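Ornithine cyclodeaminase (Methanococcus maripaludis S2, PDB 3C2Q) catalyses the conversion of L-ornithine to L-proline with release of ammonia, using NAD(+) as cofactor. Local coordinates at residues B[144-149]-B[278-283]. Residues are numbered along the deposited sequence; the frame is centred on the assembly and turned at random.
Sequences PAIIHT and IMLSTL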
ATOM      1  N   PRO B 144       7.523   3.779  16.443  1.00 17.33           N
ATOM      2  CA  PRO B 144       7.749   5.213  16.571  1.00 17.44           C
ATOM      3  C   PRO B 144       6.787   6.096  15.774  1.00 17.94           C
ATOM      4  O   PRO B 144       6.705   7.289  16.063  1.00 17.07           O
ATOM      5  CB  PRO B 144       9.184   5.389  16.049  1.00 16.46           C
ATOM      6  CG  PRO B 144       9.406   4.223  15.121  1.00 17.39           C
ATOM      7  CD  PRO B 144       8.667   3.096  15.792  1.00 17.25           C
ATOM      8  N   ALA B 145       6.051   5.535  14.800  1.00 17.00           N
ATOM      9  CA  ALA B 145       5.057   6.343  14.089  1.00 16.47           C
ATOM     10  C   ALA B 145       3.979   6.913  14.982  1.00 16.29           C
ATOM     11  O   ALA B 145       3.347   7.927  14.639  1.00 16.26           O
ATOM     12  CB  ALA B 145       4.408   5.556  12.903  1.00 16.30           C
ATOM     13  N   ILE B 146       3.743   6.269  16.125  1.00 16.13           N
ATOM     14  CA  ILE B 146       2.831   6.803  17.127  1.00 16.06           C
ATOM     15  C   ILE B 146       3.264   8.226  17.428  1.00 16.48           C
ATOM     16  O   ILE B 146       2.426   9.124  17.516  1.00 16.05           O
ATOM     17  CB  ILE B 146       2.865   5.980  18.448  1.00 15.78           C
ATOM     18  CG1 ILE B 146       2.224   4.594  18.235  1.00 17.69           C
ATOM     19  CG2 ILE B 146       2.102   6.727  19.589  1.00 17.30           C
ATOM     20  CD1 ILE B 146       2.616   3.618  19.379  1.00 17.20           C
ATOM     21  N   ILE B 147       4.578   8.422  17.587  1.00 16.27           N
ATOM     22  CA  ILE B 147       5.115   9.737  17.958  1.00 16.78           C
ATOM     23  C   ILE B 147       5.142  10.674  16.756  1.00 16.83           C
ATOM     24  O   ILE B 147       4.675  11.833  16.828  1.00 16.32           O
ATOM     25  CB  ILE B 147       6.559   9.663  18.598  1.00 16.40           C
ATOM     26  CG1 ILE B 147       6.646   8.560  19.656  1.00 18.50           C
ATOM     27  CG2 ILE B 147       6.938  11.034  19.213  1.00 18.86           C
ATOM     28  CD1 ILE B 147       5.529   8.629  20.778  1.00 19.45           C
ATOM     29  N   HIS B 148       5.654  10.167  15.630  1.00 17.21           N
ATOM     30  CA  HIS B 148       5.747  10.996  14.428  1.00 16.67           C
ATOM     31  C   HIS B 148       4.422  11.558  13.988  1.00 16.81           C
ATOM     32  O   HIS B 148       4.387  12.663  13.459  1.00 16.43           O
ATOM     33  CB  HIS B 148       6.345  10.220  13.230  1.00 15.82           C
ATOM     34  CG  HIS B 148       7.640   9.545  13.532  1.00 17.36           C
ATOM     35  ND1 HIS B 148       8.557  10.039  14.446  1.00 17.06           N
ATOM     36  CD2 HIS B 148       8.160   8.387  13.057  1.00 16.15           C
ATOM     37  CE1 HIS B 148       9.589   9.218  14.512  1.00 18.82           C
ATOM     38  NE2 HIS B 148       9.382   8.214  13.666  1.00 19.19           N
ATOM     39  N   THR B 149       3.343  10.804  14.193  1.00 16.52           N
ATOM     40  CA  THR B 149       1.999  11.227  13.730  1.00 16.80           C
ATOM     41  C   THR B 149       1.201  12.029  14.769  1.00 16.89           C
ATOM     42  O   THR B 149       0.039  12.375  14.525  1.00 17.55           O
ATOM     43  CB  THR B 149       1.142  10.006  13.312  1.00 16.04           C
ATOM     44  OG1 THR B 149       0.962   9.152  14.438  1.00 16.06           O
ATOM     45  CG2 THR B 149       1.790   9.238  12.201  1.00 16.49           C
ATOM     46  N   ILE B 278      -3.177  -4.359  21.943  1.00 18.95           N
ATOM     47  CA  ILE B 278      -3.404  -3.420  20.850  1.00 18.85           C
ATOM     48  C   ILE B 278      -2.053  -3.085  20.216  1.00 19.24           C
ATOM     49  O   ILE B 278      -1.146  -2.596  20.896  1.00 18.39           O
ATOM     50  CB  ILE B 278      -4.078  -2.115  21.305  1.00 19.75           C
ATOM     51  CG1 ILE B 278      -5.415  -2.415  21.982  1.00 20.03           C
ATOM     52  CG2 ILE B 278      -4.286  -1.188  20.069  1.00 18.57           C
ATOM     53  CD1 ILE B 278      -6.141  -1.210  22.569  1.00 21.33           C
HETATM   54  N   MSE B 279      -1.923  -3.367  18.924  1.00 18.49           N
HETATM   55  CA  MSE B 279      -0.656  -3.198  18.218  1.00 20.46           C
HETATM   56  C   MSE B 279      -0.788  -1.951  17.371  1.00 18.80           C
HETATM   57  O   MSE B 279      -1.758  -1.850  16.611  1.00 16.65           O
HETATM   58  CB  MSE B 279      -0.402  -4.392  17.297  1.00 20.07           C
HETATM   59  CG  MSE B 279      -0.273  -5.702  18.058  1.00 23.27           C
HETATM   60 SE   MSE B 279      -0.763  -7.172  16.842  1.00 31.64          SE
HETATM   61  CE  MSE B 279      -0.255  -8.595  18.141  1.00 26.19           C
ATOM     62  N   LEU B 280       0.156  -1.004  17.513  1.00 17.46           N
ATOM     63  CA  LEU B 280       0.019   0.325  16.890  1.00 17.61           C
ATOM     64  C   LEU B 280       1.211   0.631  15.976  1.00 17.51           C
ATOM     65  O   LEU B 280       2.310   0.917  16.457  1.00 16.43           O
ATOM     66  CB  LEU B 280      -0.077   1.428  17.961  1.00 18.39           C
ATOM     67  CG  LEU B 280      -1.197   1.332  19.014  1.00 19.10           C
ATOM     68  CD1 LEU B 280      -1.003   2.285  20.206  1.00 21.09           C
ATOM     69  CD2 LEU B 280      -2.503   1.629  18.277  1.00 17.75           C
ATOM     70  N   SER B 281       0.992   0.546  14.661  1.00 17.12           N
ATOM     71  CA  SER B 281       2.001   0.975  13.686  1.00 18.31           C
ATOM     72  C   SER B 281       3.399   0.352  13.865  1.00 19.03           C
ATOM     73  O   SER B 281       4.416   1.068  13.974  1.00 19.21           O
ATOM     74  CB  SER B 281       2.118   2.513  13.725  1.00 19.09           C
ATOM     75  OG  SER B 281       2.677   2.947  12.513  1.00 25.44           O
ATOM     76  N   THR B 282       3.468  -0.979  13.864  1.00 17.63           N
ATOM     77  CA  THR B 282       4.745  -1.638  13.944  1.00 18.34           C
ATOM     78  C   THR B 282       4.608  -3.040  13.385  1.00 18.09           C
ATOM     79  O   THR B 282       3.936  -3.873  13.959  1.00 19.37           O
ATOM     80  CB  THR B 282       5.362  -1.675  15.387  1.00 18.36           C
ATOM     81  OG1 THR B 282       6.509  -2.533  15.362  1.00 21.35           O
ATOM     82  CG2 THR B 282       4.362  -2.137  16.457  1.00 18.01           C
ATOM     83  N   LEU B 283       5.198  -3.265  12.232  1.00 18.14           N
ATOM     84  CA  LEU B 283       5.212  -4.589  11.625  1.00 18.93           C
ATOM     85  C   LEU B 283       6.010  -5.557  12.489  1.00 19.03           C
ATOM     86  O   LEU B 283       5.522  -6.625  12.822  1.00 18.70           O
ATOM     87  CB  LEU B 283       5.832  -4.512  10.234  1.00 20.17           C
ATOM     88  CG  LEU B 283       5.951  -5.866   9.499  1.00 18.84           C
ATOM     89  CD1 LEU B 283       4.642  -6.590   9.482  1.00 17.23           C
ATOM     90  CD2 LEU B 283       6.410  -5.533   8.062  1.00 20.92           C
TER
HETATM   91  O   HOH W   1       6.309   2.883  13.576  1.00 16.29           O
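Ile146 reaches from the short helix 145-148 to Leu280, the last residue of strand 276-280. With CG1 beside the backbone N and anti to the carbonyl carbon (chi1 -70°), its longer branch heads for the strand. CB itself stays back; CG1 comes 3.9 Å from Leu280 CB, and the terminal CD1 closes to 3.7 Å from the same CB while also touching Leu280 CD1. The two side chains cross at about a right angle, and Leu331 of helix 327-342 packs on both, a buried setting suited to branched aliphatic residues. Alongside, Ala145 turns its methyl to Ser281, CB lying 3.2 Å from OG; so small a side chain lets the helix come this close. The same hydroxyl, Ser281 OG, is hydrogen-bonded to OD1 of Asp303, a probable NAD(+) ligand. A water completes the contact, accepting from Ala145 N at 2.9 Å and donating to Ser281 O at 2.7 Å. Next along the chain, Thr282 N-caps helix 283-292 through OG1 and His285 N. The short helix after strand 138-142 thus meets the end of the adjacent parallel strand 276-280 and the turn after it, at the C-terminal ends of the strands, the usual nucleotide-binding side of a Rossmann fold.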